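Local coordinates for SWD1-like protein (Myceliophthora thermophila, PDB 6E29), which probably serves as a WD-repeat scaffold subunit of the COMPASS histone H3K4 methyltransferase complex, this chain being its beta-propeller domain, at residues A41-I51 / K62-L73. Numbering follows the deposited sequence.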
ATOM      1  N   ALA B  41      -4.236 -13.817  -1.123  1.00 25.06           N
ATOM      2  CA  ALA B  41      -4.763 -13.586   0.194  1.00 22.66           C
ATOM      3  C   ALA B  41      -5.889 -12.573   0.127  1.00 32.30           C
ATOM      4  O   ALA B  41      -5.831 -11.620  -0.651  1.00 31.53           O
ATOM      5  CB  ALA B  41      -3.671 -13.065   1.126  1.00 26.81           C
ATOM      6  N   SER B  42      -6.899 -12.792   0.932  1.00 28.89           N
ATOM      7  CA  SER B  42      -8.049 -11.909   1.042  1.00 34.75           C
ATOM      8  C   SER B  42      -8.255 -11.557   2.513  1.00 35.27           C
ATOM      9  O   SER B  42      -8.128 -12.413   3.387  1.00 35.51           O
ATOM     10  CB  SER B  42      -9.302 -12.599   0.440  1.00 35.45           C
ATOM     11  OG  SER B  42     -10.434 -11.784   0.560  1.00 57.70           O
ATOM     12  N   GLY B  43      -8.559 -10.296   2.809  1.00 30.85           N
ATOM     13  CA  GLY B  43      -8.901  -9.894   4.169  1.00 27.78           C
ATOM     14  C   GLY B  43     -10.351  -9.457   4.129  1.00 38.00           C
ATOM     15  O   GLY B  43     -10.835  -9.001   3.079  1.00 33.78           O
ATOM     16  N   ARG B  44     -11.053  -9.634   5.250  1.00 40.63           N
ATOM     17  CA  ARG B  44     -12.501  -9.451   5.307  1.00 36.38           C
ATOM     18  C   ARG B  44     -12.873  -8.422   6.355  1.00 34.28           C
ATOM     19  O   ARG B  44     -12.084  -8.079   7.248  1.00 39.60           O
ATOM     20  CB  ARG B  44     -13.233 -10.783   5.598  1.00 38.10           C
ATOM     21  CG  ARG B  44     -12.468 -11.974   5.025  1.00 38.23           C
ATOM     22  CD  ARG B  44     -13.214 -13.264   4.952  1.00 35.51           C
ATOM     23  NE  ARG B  44     -14.149 -13.481   6.023  1.00 42.96           N
ATOM     24  CZ  ARG B  44     -14.781 -14.642   6.226  1.00 50.62           C
ATOM     25  NH1 ARG B  44     -14.534 -15.684   5.434  1.00 37.90           N
ATOM     26  NH2 ARG B  44     -15.644 -14.762   7.227  1.00 44.74           N
ATOM     27  N   VAL B  45     -14.117  -7.948   6.234  1.00 50.54           N
ATOM     28  CA  VAL B  45     -14.661  -6.981   7.183  1.00 38.31           C
ATOM     29  C   VAL B  45     -14.529  -7.500   8.606  1.00 44.58           C
ATOM     30  O   VAL B  45     -14.249  -6.732   9.534  1.00 44.29           O
ATOM     31  CB  VAL B  45     -16.130  -6.674   6.847  1.00 54.77           C
ATOM     32  CG1 VAL B  45     -16.820  -5.957   8.026  1.00 51.78           C
ATOM     33  CG2 VAL B  45     -16.236  -5.883   5.574  1.00 42.53           C
ATOM     34  N   ASP B  46     -14.740  -8.817   8.803  1.00 39.44           N
ATOM     35  CA  ASP B  46     -14.742  -9.371  10.158  1.00 41.44           C
ATOM     36  C   ASP B  46     -13.344  -9.728  10.683  1.00 43.29           C
ATOM     37  O   ASP B  46     -13.240 -10.388  11.721  1.00 48.96           O
ATOM     38  CB  ASP B  46     -15.645 -10.607  10.242  1.00 47.34           C
ATOM     39  CG  ASP B  46     -15.169 -11.752   9.362  1.00 46.49           C
ATOM     40  OD1 ASP B  46     -14.202 -11.585   8.592  1.00 56.42           O
ATOM     41  OD2 ASP B  46     -15.755 -12.850   9.456  1.00 52.97           O
ATOM     42  N   GLY B  47     -12.279  -9.332  10.002  1.00 44.36           N
ATOM     43  CA  GLY B  47     -10.940  -9.597  10.472  1.00 44.29           C
ATOM     44  C   GLY B  47     -10.363 -10.923  10.033  1.00 39.67           C
ATOM     45  O   GLY B  47      -9.165 -11.160  10.240  1.00 46.84           O
ATOM     46  N   THR B  48     -11.154 -11.784   9.400  1.00 39.23           N
ATOM     47  CA  THR B  48     -10.600 -13.040   8.912  1.00 39.42           C
ATOM     48  C   THR B  48      -9.748 -12.812   7.660  1.00 39.57           C
ATOM     49  O   THR B  48     -10.035 -11.943   6.836  1.00 40.46           O
ATOM     50  CB  THR B  48     -11.715 -14.040   8.607  1.00 41.68           C
ATOM     51  OG1 THR B  48     -12.575 -14.157   9.742  1.00 46.88           O
ATOM     52  CG2 THR B  48     -11.130 -15.409   8.273  1.00 41.50           C
ATOM     53  N   VAL B  49      -8.693 -13.618   7.519  1.00 38.75           N
ATOM     54  CA  VAL B  49      -7.852 -13.621   6.334  1.00 35.29           C
ATOM     55  C   VAL B  49      -7.971 -14.969   5.643  1.00 36.08           C
ATOM     56  O   VAL B  49      -7.940 -16.007   6.305  1.00 41.72           O
ATOM     57  CB  VAL B  49      -6.385 -13.324   6.678  1.00 34.82           C
ATOM     58  CG1 VAL B  49      -5.519 -13.447   5.397  1.00 38.67           C
ATOM     59  CG2 VAL B  49      -6.291 -11.903   7.255  1.00 36.84           C
ATOM     60  N   VAL B  50      -8.160 -14.944   4.317  1.00 37.55           N
ATOM     61  CA  VAL B  50      -8.390 -16.146   3.531  1.00 35.41           C
ATOM     62  C   VAL B  50      -7.255 -16.311   2.527  1.00 34.25           C
ATOM     63  O   VAL B  50      -6.843 -15.354   1.866  1.00 36.26           O
ATOM     64  CB  VAL B  50      -9.767 -16.115   2.831  1.00 50.23           C
ATOM     65  CG1 VAL B  50      -9.996 -17.405   2.029  1.00 41.92           C
ATOM     66  CG2 VAL B  50     -10.861 -15.966   3.875  1.00 46.44           C
ATOM     67  N   ILE B  51      -6.718 -17.515   2.456  1.00 37.44           N
ATOM     68  CA  ILE B  51      -5.678 -17.872   1.503  1.00 35.15           C
ATOM     69  C   ILE B  51      -6.364 -18.722   0.441  1.00 36.43           C
ATOM     70  O   ILE B  51      -6.838 -19.816   0.749  1.00 40.19           O
ATOM     71  CB  ILE B  51      -4.548 -18.661   2.175  1.00 36.62           C
ATOM     72  CG1 ILE B  51      -3.963 -17.860   3.368  1.00 36.56           C
ATOM     73  CG2 ILE B  51      -3.538 -19.115   1.131  1.00 36.39           C
ATOM     74  CD1 ILE B  51      -3.635 -16.372   2.976  1.00 34.16           C
ATOM     75  N   LYS B  62      -8.128 -20.517   6.360  1.00 44.36           N
ATOM     76  CA  LYS B  62      -8.709 -19.324   6.959  1.00 50.76           C
ATOM     77  C   LYS B  62      -7.945 -19.003   8.241  1.00 59.49           C
ATOM     78  O   LYS B  62      -7.771 -19.884   9.096  1.00 52.87           O
ATOM     79  CB  LYS B  62     -10.199 -19.544   7.262  1.00 46.33           C
ATOM     80  CG  LYS B  62     -11.121 -19.572   6.031  1.00 43.95           C
ATOM     81  CD  LYS B  62     -12.465 -20.165   6.379  1.00 62.14           C
ATOM     82  CE  LYS B  62     -13.560 -19.722   5.422  1.00 62.91           C
ATOM     83  NZ  LYS B  62     -13.167 -19.974   4.008  1.00 79.47           N
ATOM     84  N   LEU B  63      -7.515 -17.739   8.377  1.00 51.57           N
ATOM     85  CA  LEU B  63      -6.740 -17.238   9.507  1.00 44.64           C
ATOM     86  C   LEU B  63      -7.597 -16.245  10.275  1.00 48.47           C
ATOM     87  O   LEU B  63      -8.015 -15.219   9.728  1.00 49.30           O
ATOM     88  CB  LEU B  63      -5.441 -16.570   9.042  1.00 41.50           C
ATOM     89  CG  LEU B  63      -4.654 -17.364   7.984  1.00 45.86           C
ATOM     90  CD1 LEU B  63      -3.625 -16.456   7.312  1.00 46.45           C
ATOM     91  CD2 LEU B  63      -3.972 -18.580   8.598  1.00 56.65           C
ATOM     92  N   ARG B  64      -7.857 -16.545  11.538  1.00 45.78           N
ATOM     93  CA  ARG B  64      -8.698 -15.687  12.369  1.00 49.76           C
ATOM     94  C   ARG B  64      -7.829 -15.176  13.508  1.00 58.92           C
ATOM     95  O   ARG B  64      -7.514 -15.906  14.451  1.00 56.08           O
ATOM     96  CB  ARG B  64      -9.952 -16.449  12.829  1.00 53.27           C
ATOM     97  CG  ARG B  64     -10.620 -17.204  11.652  1.00 57.14           C
ATOM     98  CD  ARG B  64     -12.058 -17.652  11.919  1.00 63.83           C
ATOM     99  NE  ARG B  64     -12.428 -18.845  11.157  1.00 60.29           N
ATOM    100  CZ  ARG B  64     -13.458 -18.902  10.315  1.00 76.71           C
ATOM    101  NH1 ARG B  64     -14.185 -17.809  10.102  1.00 79.24           N
ATOM    102  NH2 ARG B  64     -13.748 -20.035   9.664  1.00 69.77           N
ATOM    103  N   GLY B  65      -7.393 -13.922  13.391  1.00 53.48           N
ATOM    104  CA  GLY B  65      -6.585 -13.321  14.425  1.00 49.75           C
ATOM    105  C   GLY B  65      -7.037 -11.902  14.651  1.00 54.98           C
ATOM    106  O   GLY B  65      -6.805 -11.324  15.713  1.00 50.17           O
ATOM    107  N   HIS B  66      -7.675 -11.320  13.651  1.00 45.94           N
ATOM    108  CA  HIS B  66      -8.218  -9.978  13.799  1.00 42.35           C
ATOM    109  C   HIS B  66      -9.729 -10.091  13.956  1.00 53.46           C
ATOM    110  O   HIS B  66     -10.352 -11.076  13.526  1.00 53.56           O
ATOM    111  CB  HIS B  66      -7.901  -9.093  12.571  1.00 39.54           C
ATOM    112  CG  HIS B  66      -6.455  -9.055  12.171  1.00 47.59           C
ATOM    113  ND1 HIS B  66      -5.623  -8.003  12.499  1.00 40.42           N
ATOM    114  CD2 HIS B  66      -5.709  -9.905  11.426  1.00 43.58           C
ATOM    115  CE1 HIS B  66      -4.423  -8.221  11.992  1.00 43.06           C
ATOM    116  NE2 HIS B  66      -4.441  -9.374  11.354  1.00 44.08           N
ATOM    117  N   SER B  67     -10.322  -9.037  14.515  1.00 44.13           N
ATOM    118  CA  SER B  67     -11.772  -8.906  14.598  1.00 52.79           C
ATOM    119  C   SER B  67     -12.334  -7.663  13.910  1.00 57.23           C
ATOM    120  O   SER B  67     -13.545  -7.426  13.997  1.00 63.54           O
ATOM    121  CB  SER B  67     -12.215  -8.912  16.066  1.00 50.95           C
ATOM    122  OG  SER B  67     -11.738  -7.723  16.703  1.00 61.26           O
ATOM    123  N   LYS B  68     -11.511  -6.852  13.249  1.00 45.58           N
ATOM    124  CA  LYS B  68     -12.009  -5.667  12.562  1.00 52.41           C
ATOM    125  C   LYS B  68     -11.478  -5.710  11.139  1.00 48.12           C
ATOM    126  O   LYS B  68     -10.683  -6.592  10.790  1.00 44.85           O
ATOM    127  CB  LYS B  68     -11.615  -4.355  13.296  1.00 43.81           C
ATOM    128  CG  LYS B  68     -12.581  -3.973  14.496  1.00 62.13           C
ATOM    129  CD  LYS B  68     -12.819  -2.444  14.567  1.00 65.25           C
ATOM    130  CE  LYS B  68     -11.900  -1.729  15.560  1.00 71.17           C
ATOM    131  NZ  LYS B  68     -11.500  -0.346  15.104  1.00 65.20           N
ATOM    132  N   ASN B  69     -11.933  -4.754  10.312  1.00 37.27           N
ATOM    133  CA  ASN B  69     -11.614  -4.767   8.890  1.00 33.63           C
ATOM    134  C   ASN B  69     -10.121  -4.905   8.653  1.00 36.38           C
ATOM    135  O   ASN B  69      -9.318  -4.121   9.168  1.00 40.17           O
ATOM    136  CB  ASN B  69     -12.086  -3.484   8.195  1.00 36.57           C
ATOM    137  CG  ASN B  69     -13.564  -3.219   8.387  1.00 47.12           C
ATOM    138  OD1 ASN B  69     -14.139  -3.553   9.418  1.00 47.17           O
ATOM    139  ND2 ASN B  69     -14.181  -2.592   7.398  1.00 47.02           N
ATOM    140  N   ILE B  70      -9.750  -5.885   7.838  1.00 40.19           N
ATOM    141  CA  ILE B  70      -8.378  -5.947   7.375  1.00 35.16           C
ATOM    142  C   ILE B  70      -8.108  -4.744   6.476  1.00 35.84           C
ATOM    143  O   ILE B  70      -8.910  -4.399   5.595  1.00 34.02           O
ATOM    144  CB  ILE B  70      -8.099  -7.261   6.635  1.00 29.88           C
ATOM    145  CG1 ILE B  70      -8.476  -8.446   7.544  1.00 32.11           C
ATOM    146  CG2 ILE B  70      -6.640  -7.280   6.167  1.00 30.38           C
ATOM    147  CD1 ILE B  70      -7.575  -8.486   8.813  1.00 42.04           C
ATOM    148  N   THR B  71      -6.970  -4.097   6.697  1.00 30.39           N
ATOM    149  CA  THR B  71      -6.556  -2.949   5.912  1.00 27.56           C
ATOM    150  C   THR B  71      -5.351  -3.189   5.018  1.00 32.13           C
ATOM    151  O   THR B  71      -5.181  -2.440   4.053  1.00 28.98           O
ATOM    152  CB  THR B  71      -6.223  -1.770   6.835  1.00 35.25           C
ATOM    153  OG1 THR B  71      -5.310  -2.234   7.834  1.00 33.04           O
ATOM    154  CG2 THR B  71      -7.511  -1.245   7.540  1.00 29.87           C
ATOM    155  N   SER B  72      -4.510  -4.196   5.288  1.00 25.84           N
ATOM    156  CA  SER B  72      -3.407  -4.481   4.376  1.00 23.67           C
ATOM    157  C   SER B  72      -2.896  -5.894   4.559  1.00 24.75           C
ATOM    158  O   SER B  72      -3.139  -6.553   5.584  1.00 28.38           O
ATOM    159  CB  SER B  72      -2.231  -3.496   4.527  1.00 30.26           C
ATOM    160  OG  SER B  72      -1.499  -3.744   5.727  1.00 31.36           O
ATOM    161  N   LEU B  73      -2.250  -6.363   3.493  1.00 26.50           N
ATOM    162  CA  LEU B  73      -1.650  -7.688   3.417  1.00 24.99           C
ATOM    163  C   LEU B  73      -0.338  -7.564   2.689  1.00 29.91           C
ATOM    164  O   LEU B  73      -0.282  -6.922   1.645  1.00 34.64           O
ATOM    165  CB  LEU B  73      -2.521  -8.676   2.610  1.00 25.18           C
ATOM    166  CG  LEU B  73      -3.917  -8.885   3.133  1.00 26.01           C
ATOM    167  CD1 LEU B  73      -4.822  -9.419   1.975  1.00 33.28           C
ATOM    168  CD2 LEU B  73      -3.893  -9.895   4.322  1.00 29.32           C
TER
HETATM  169  O   HOH W   1     -16.797 -17.345   7.976  1.00 61.42           O
HETATM  170  O   HOH W   2      -7.444 -12.776  10.967  1.00 35.65           O
HETATM  171  O   HOH W   3     -11.226 -13.561  12.554  1.00 45.46           O
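Val49 and Leu63 form an antiparallel hydrogen-bonded pair. Val49 N gives to Leu63 O at 2.8 Å, in the carbonyl plane, and Leu63 N returns a bond to Val49 O. The tight part of the contact lies on their side of the sheet. Val49 puts CG1 anti to its backbone N (chi1 176°), where it meets Leu63 CD1 at 4.0 Å and Leu73 CD2. Its other branch, CG2, touches Ile70 CD1. Ile70 also lays CB on Gly43 CA at 3.7 Å, where any side chain on Gly43 would clash. Leu73 CD1 reaches Ala41. Ile70 N bonds to Arg44 O from above the carbonyl plane; Gly47 N reaches the same oxygen from the opposite face. Water 2 links Leu63 O to Gly65 N. Buried His66 turns toward the next sheet, where NE2 bonds to Ser84 OG.

The other side is polar and looser. Arg44 grips Asp46 side-on, NE to OD1 and NH2 to OD2, the latter a salt bridge of 2.9 Å. Thr48 CB lies above one face of the Arg44 guanidinium, offset toward its rim. Arg64 runs alongside Thr48, CG to CG2 at 3.9 Å. Its NH1 stays 4.4 Å from Arg44 NH2, and water 1 accepts from both, weakly from Arg64. A leucine in place of Arg44 would probably leave the Asp46 carboxylate without its charged mate and freer to turn. Thr48 N also bonds to Asp46 OD1, making an Asx turn that overlaps the type I turn Arg44-Gly47. The whole is typical of a WD40 beta-propeller, where the outermost strand 58-64 of one blade leads into the first strand, 70-75, of the next.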